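Local atomic coordinates of stress response kinase A (Escherichia coli, PDB entry 1ZYL), a protein that phosphorylates itself and other proteins on serine and threonine using ATP, protects cells from stress, and probably suppresses the effects of stress linked to reactive oxygen species. Residues H188-E191 and D192-V195; F258-A261 and E262-L265. All blocks are in the same frame, centred on the assembly; numbering follows the deposited sequence.

Overall arrangement
Contact 1 (188-195) comes first along the chain, in the loop that leaves helix 171-188 and runs toward strand 196-197. Contact 2 (258-265) follows, in the connection between helices 238-252 and 266-283. Their centres lie about 10 Å apart, on the same side of the molecule and each about 20 Å from the centre of the chain, in the helical part of a protein-kinase-like fold and away from the five-stranded antiparallel sheet. They meet directly: Arg190 NH1 makes a weak hydrogen bond to Ala261 O at 3.2 Å, and Phe193 CD1 packs against Leu265 CD1 at 4.0 Å. A loop and a 3-10 turn some 65 residues apart in sequence are thus joined, away from the inferred catalytic and magnesium-binding residues.

Contact 1: residues H188-E191 and D192-V195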
ATOM      1  N   HIS A 188     -15.215 -14.973   6.923  1.00 35.71           N
ATOM      2  CA  HIS A 188     -15.920 -13.701   6.815  1.00 34.84           C
ATOM      3  C   HIS A 188     -15.652 -13.019   5.483  1.00 35.02           C
ATOM      4  O   HIS A 188     -16.180 -11.941   5.226  1.00 36.29           O
ATOM      5  CB  HIS A 188     -15.504 -12.762   7.950  1.00 35.82           C
ATOM      6  CG  HIS A 188     -15.795 -13.297   9.318  1.00 38.44           C
ATOM      7  ND1 HIS A 188     -17.063 -13.313   9.857  1.00 39.96           N
ATOM      8  CD2 HIS A 188     -14.984 -13.849  10.250  1.00 39.57           C
ATOM      9  CE1 HIS A 188     -17.019 -13.850  11.063  1.00 40.54           C
ATOM     10  NE2 HIS A 188     -15.769 -14.184  11.326  1.00 40.75           N
ATOM     11  N   TRP A 189     -14.830 -13.632   4.632  1.00 34.14           N
ATOM     12  CA  TRP A 189     -14.519 -13.029   3.337  1.00 33.13           C
ATOM     13  C   TRP A 189     -15.691 -13.260   2.418  1.00 35.41           C
ATOM     14  O   TRP A 189     -16.499 -14.146   2.664  1.00 37.38           O
ATOM     15  CB  TRP A 189     -13.262 -13.648   2.731  1.00 28.51           C
ATOM     16  CG  TRP A 189     -12.689 -12.860   1.574  1.00 23.29           C
ATOM     17  CD1 TRP A 189     -12.395 -13.338   0.330  1.00 21.01           C
ATOM     18  CD2 TRP A 189     -12.323 -11.469   1.564  1.00 20.17           C
ATOM     19  NE1 TRP A 189     -11.867 -12.337  -0.456  1.00 18.35           N
ATOM     20  CE2 TRP A 189     -11.812 -11.179   0.273  1.00 17.79           C
ATOM     21  CE3 TRP A 189     -12.375 -10.440   2.518  1.00 17.06           C
ATOM     22  CZ2 TRP A 189     -11.359  -9.902  -0.091  1.00 13.77           C
ATOM     23  CZ3 TRP A 189     -11.923  -9.168   2.155  1.00 15.49           C
ATOM     24  CH2 TRP A 189     -11.422  -8.915   0.858  1.00 15.39           C
ATOM     25  N   ARG A 190     -15.802 -12.465   1.362  1.00 38.42           N
ATOM     26  CA  ARG A 190     -16.918 -12.631   0.437  1.00 40.95           C
ATOM     27  C   ARG A 190     -16.629 -11.997  -0.913  1.00 43.07           C
ATOM     28  O   ARG A 190     -15.961 -10.967  -0.989  1.00 44.16           O
ATOM     29  CB  ARG A 190     -18.199 -12.025   1.038  1.00 38.99           C
ATOM     30  CG  ARG A 190     -18.134 -10.520   1.325  1.00 38.77           C
ATOM     31  CD  ARG A 190     -19.313 -10.069   2.189  1.00 38.71           C
ATOM     32  NE  ARG A 190     -19.306  -8.635   2.486  1.00 39.27           N
ATOM     33  CZ  ARG A 190     -19.510  -7.671   1.589  1.00 39.99           C
ATOM     34  NH1 ARG A 190     -19.484  -6.395   1.961  1.00 37.68           N
ATOM     35  NH2 ARG A 190     -19.745  -7.978   0.320  1.00 39.79           N
ATOM     36  N   GLU A 191     -17.111 -12.630  -1.979  1.00 44.76           N
ATOM     37  CA  GLU A 191     -16.923 -12.107  -3.330  1.00 46.82           C
ATOM     38  C   GLU A 191     -18.221 -11.395  -3.669  1.00 46.43           C
ATOM     39  O   GLU A 191     -18.585 -11.212  -4.831  1.00 48.18           O
ATOM     40  CB  GLU A 191     -16.676 -13.247  -4.319  1.00 49.28           C
ATOM     41  CG  GLU A 191     -15.277 -13.271  -4.925  1.00 51.29           C
ATOM     42  CD  GLU A 191     -14.180 -13.462  -3.893  1.00 52.77           C
ATOM     43  OE1 GLU A 191     -14.010 -12.574  -3.031  1.00 53.22           O
ATOM     44  OE2 GLU A 191     -13.487 -14.501  -3.947  1.00 53.24           O
ATOM     45  N   ASP A 192     -18.906 -10.993  -2.608  1.00 45.20           N
ATOM     46  CA  ASP A 192     -20.184 -10.317  -2.681  1.00 44.31           C
ATOM     47  C   ASP A 192     -20.048  -8.782  -2.673  1.00 42.13           C
ATOM     48  O   ASP A 192     -20.936  -8.069  -2.202  1.00 42.65           O
ATOM     49  CB  ASP A 192     -21.024 -10.796  -1.495  1.00 46.14           C
ATOM     50  CG  ASP A 192     -22.447 -10.326  -1.564  1.00 50.70           C
ATOM     51  OD1 ASP A 192     -23.060 -10.436  -2.652  1.00 53.99           O
ATOM     52  OD2 ASP A 192     -22.957  -9.857  -0.524  1.00 53.33           O
ATOM     53  N   PHE A 193     -18.940  -8.266  -3.190  1.00 37.77           N
ATOM     54  CA  PHE A 193     -18.753  -6.826  -3.207  1.00 34.11           C
ATOM     55  C   PHE A 193     -18.271  -6.333  -4.554  1.00 32.86           C
ATOM     56  O   PHE A 193     -17.955  -7.125  -5.438  1.00 32.45           O
ATOM     57  CB  PHE A 193     -17.763  -6.391  -2.124  1.00 33.46           C
ATOM     58  CG  PHE A 193     -16.360  -6.912  -2.321  1.00 33.00           C
ATOM     59  CD1 PHE A 193     -15.928  -8.058  -1.662  1.00 32.31           C
ATOM     60  CD2 PHE A 193     -15.455  -6.231  -3.137  1.00 33.26           C
ATOM     61  CE1 PHE A 193     -14.615  -8.516  -1.809  1.00 32.35           C
ATOM     62  CE2 PHE A 193     -14.141  -6.683  -3.291  1.00 32.38           C
ATOM     63  CZ  PHE A 193     -13.723  -7.827  -2.623  1.00 33.06           C
ATOM     64  N   THR A 194     -18.214  -5.017  -4.700  1.00 31.07           N
ATOM     65  CA  THR A 194     -17.773  -4.400  -5.939  1.00 30.92           C
ATOM     66  C   THR A 194     -16.257  -4.256  -5.934  1.00 30.15           C
ATOM     67  O   THR A 194     -15.661  -3.916  -4.909  1.00 31.09           O
ATOM     68  CB  THR A 194     -18.413  -2.999  -6.125  1.00 31.95           C
ATOM     69  OG1 THR A 194     -19.842  -3.126  -6.186  1.00 32.40           O
ATOM     70  CG2 THR A 194     -17.903  -2.342  -7.412  1.00 31.07           C
ATOM     71  N   VAL A 195     -15.636  -4.516  -7.081  1.00 28.12           N
ATOM     72  CA  VAL A 195     -14.190  -4.417  -7.199  1.00 25.47           C
ATOM     73  C   VAL A 195     -13.834  -3.279  -8.140  1.00 26.35           C
ATOM     74  O   VAL A 195     -14.520  -3.055  -9.142  1.00 28.09           O
ATOM     75  CB  VAL A 195     -13.567  -5.743  -7.737  1.00 23.69           C
ATOM     76  CG1 VAL A 195     -14.405  -6.926  -7.304  1.00 20.90           C
ATOM     77  CG2 VAL A 195     -13.436  -5.706  -9.243  1.00 23.39           C
TER
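Trp189 and Phe193 form an offset edge-to-face aromatic pair, four residues apart, in the loop that follows helix 171-188 in the helical lobe of this protein-kinase-like fold. The edge of Phe193 is directed toward the face of the six-membered ring of Trp189. The ring centroids are 5.6 Å apart and the planes are inclined by 68°, as such a pair requires. Phe193 CE1 approaches Trp189 CZ2 at 3.9 Å, displaced toward the rim of the indole. The chain between them folds back enough for the carbonyl oxygen of Arg190 to lie at the Phe193 ring edge, near the ring plane, beside CD1 and CE1. With its CG lodged between the backbone N and the carbonyl carbon (chi1 64°), Phe193 turns its ring back toward the preceding residues.

Arg190 supplies the second layer. Its side chain runs extended from CG to NE and then turns, which carries NH2 to 3.5 Å from Phe193 CB and 2.8 Å from the backbone O of Asp192. A long salt bridge sets Arg190 NH2 3.8 Å from Asp192 OD2; it is a matter of charge alone, since that oxygen stands well out of the guanidinium plane and no N-H points at it. The guanidinium and carboxylate planes are inclined by 67°.

Farther out, the aromatic pair bridges a helix and a loop: the Trp189 indole rests on Leu269 and Met272 of helix 266-283, and the Phe193 side chain touches Pro225.

Contact 2: residues F258-A261 and E262-L265; sequences FDTA and EIGL
Asp259 O accepts the backbone N-H of Glu262 at 2.8 Å, a nearly straight bond (162°). It opens a short 3-10 helix, identified by its i to i+3 pattern: Gly264 N follows onto Ala261 O at 3.1 Å and Leu265 N onto Glu262 O at 3.0 Å. An Ile263 N to Thr260 O bond fits the series, though the position of that oxygen is less certain.

The turn brings two side chains back over the residues before it. Ile263 reaches the edge of the Phe258 ring, its CD1 near the ring plane and 3.4 Å from CE1, the two side chains crossing at about a right angle. Glu262, with CG anti to its carbonyl carbon (chi1 -63°) and the chain extended beyond, passes beside Asp259, whose CB lies 3.7 Å from Glu262 OE1. The other carboxylate oxygen, Glu262 OE2, takes a hydrogen bond from Val227 N, which satisfies this buried atom, and the side chain also touches Pro225 and Ala226. Without the carboxylate, as with an alanine here, Val227 N would probably lose its acceptor and a gap would open beside Pro225 and Ala226.

Phe258, whose N is bonded to Glu253 OE2, also packs on Ile249, and Ile263 on Leu245. The 3-10 turn therefore lies against helix 238-252 on its way into helix 266-283, while Glu262 ties it to the loop at 225-227, just after strand 223-224.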
ATOM      1  N   PHE A 258     -21.108   4.676  -1.581  1.00 33.71           N
ATOM      2  CA  PHE A 258     -20.372   3.723  -0.758  1.00 30.69           C
ATOM      3  C   PHE A 258     -21.335   2.654  -0.270  1.00 29.87           C
ATOM      4  O   PHE A 258     -22.458   2.947   0.119  1.00 30.35           O
ATOM      5  CB  PHE A 258     -19.734   4.423   0.447  1.00 27.88           C
ATOM      6  CG  PHE A 258     -18.924   3.506   1.320  1.00 26.79           C
ATOM      7  CD1 PHE A 258     -19.234   3.350   2.666  1.00 26.17           C
ATOM      8  CD2 PHE A 258     -17.855   2.782   0.794  1.00 25.84           C
ATOM      9  CE1 PHE A 258     -18.494   2.484   3.475  1.00 24.48           C
ATOM     10  CE2 PHE A 258     -17.111   1.915   1.595  1.00 23.84           C
ATOM     11  CZ  PHE A 258     -17.433   1.767   2.935  1.00 22.71           C
ATOM     12  N   ASP A 259     -20.896   1.410  -0.302  1.00 30.25           N
ATOM     13  CA  ASP A 259     -21.729   0.321   0.155  1.00 30.98           C
ATOM     14  C   ASP A 259     -21.412   0.067   1.626  1.00 30.77           C
ATOM     15  O   ASP A 259     -20.404  -0.553   1.955  1.00 32.17           O
ATOM     16  CB  ASP A 259     -21.444  -0.925  -0.663  1.00 34.56           C
ATOM     17  CG  ASP A 259     -22.698  -1.587  -1.134  1.00 39.78           C
ATOM     18  OD1 ASP A 259     -23.331  -1.031  -2.061  1.00 43.54           O
ATOM     19  OD2 ASP A 259     -23.058  -2.650  -0.569  1.00 41.61           O
ATOM     20  N   THR A 260     -22.279   0.554   2.502  1.00 28.19           N
ATOM     21  CA  THR A 260     -22.094   0.411   3.931  1.00 26.18           C
ATOM     22  C   THR A 260     -21.687  -1.007   4.354  1.00 24.64           C
ATOM     23  O   THR A 260     -20.881  -1.181   5.272  1.00 24.74           O
ATOM     24  CB  THR A 260     -23.376   0.816   4.673  1.00 27.20           C
ATOM     25  OG1 THR A 260     -23.959   1.947   4.019  1.00 29.12           O
ATOM     26  CG2 THR A 260     -23.066   1.205   6.105  1.00 26.83           C
ATOM     27  N   ALA A 261     -22.212  -2.023   3.680  1.00 21.88           N
ATOM     28  CA  ALA A 261     -21.883  -3.394   4.058  1.00 20.49           C
ATOM     29  C   ALA A 261     -20.395  -3.730   3.994  1.00 21.22           C
ATOM     30  O   ALA A 261     -19.945  -4.654   4.664  1.00 20.99           O
ATOM     31  CB  ALA A 261     -22.668  -4.374   3.217  1.00 16.19           C
ATOM     32  N   GLU A 262     -19.631  -2.991   3.193  1.00 21.71           N
ATOM     33  CA  GLU A 262     -18.198  -3.249   3.076  1.00 21.40           C
ATOM     34  C   GLU A 262     -17.470  -2.973   4.380  1.00 20.62           C
ATOM     35  O   GLU A 262     -16.310  -3.352   4.534  1.00 21.15           O
ATOM     36  CB  GLU A 262     -17.562  -2.396   1.978  1.00 20.91           C
ATOM     37  CG  GLU A 262     -18.074  -2.662   0.581  1.00 22.36           C
ATOM     38  CD  GLU A 262     -17.312  -1.876  -0.471  1.00 23.62           C
ATOM     39  OE1 GLU A 262     -17.912  -1.573  -1.519  1.00 24.43           O
ATOM     40  OE2 GLU A 262     -16.118  -1.568  -0.257  1.00 21.42           O
ATOM     41  N   ILE A 263     -18.148  -2.316   5.315  1.00 19.28           N
ATOM     42  CA  ILE A 263     -17.542  -2.004   6.602  1.00 19.78           C
ATOM     43  C   ILE A 263     -17.270  -3.292   7.380  1.00 20.54           C
ATOM     44  O   ILE A 263     -16.464  -3.321   8.316  1.00 21.74           O
ATOM     45  CB  ILE A 263     -18.464  -1.090   7.415  1.00 19.85           C
ATOM     46  CG1 ILE A 263     -18.746   0.179   6.616  1.00 18.97           C
ATOM     47  CG2 ILE A 263     -17.828  -0.733   8.746  1.00 17.70           C
ATOM     48  CD1 ILE A 263     -17.531   0.983   6.352  1.00 20.89           C
ATOM     49  N   GLY A 264     -17.938  -4.362   6.970  1.00 18.72           N
ATOM     50  CA  GLY A 264     -17.762  -5.641   7.627  1.00 18.72           C
ATOM     51  C   GLY A 264     -16.496  -6.338   7.172  1.00 19.55           C
ATOM     52  O   GLY A 264     -16.013  -7.276   7.820  1.00 20.22           O
ATOM     53  N   LEU A 265     -15.947  -5.871   6.059  1.00 18.98           N
ATOM     54  CA  LEU A 265     -14.728  -6.444   5.513  1.00 19.46           C
ATOM     55  C   LEU A 265     -13.462  -5.853   6.152  1.00 20.81           C
ATOM     56  O   LEU A 265     -12.353  -6.287   5.823  1.00 20.67           O
ATOM     57  CB  LEU A 265     -14.664  -6.174   4.010  1.00 19.04           C
ATOM     58  CG  LEU A 265     -15.865  -6.475   3.112  1.00 19.74           C
ATOM     59  CD1 LEU A 265     -15.613  -5.908   1.718  1.00 19.53           C
ATOM     60  CD2 LEU A 265     -16.086  -7.968   3.034  1.00 21.79           C
TER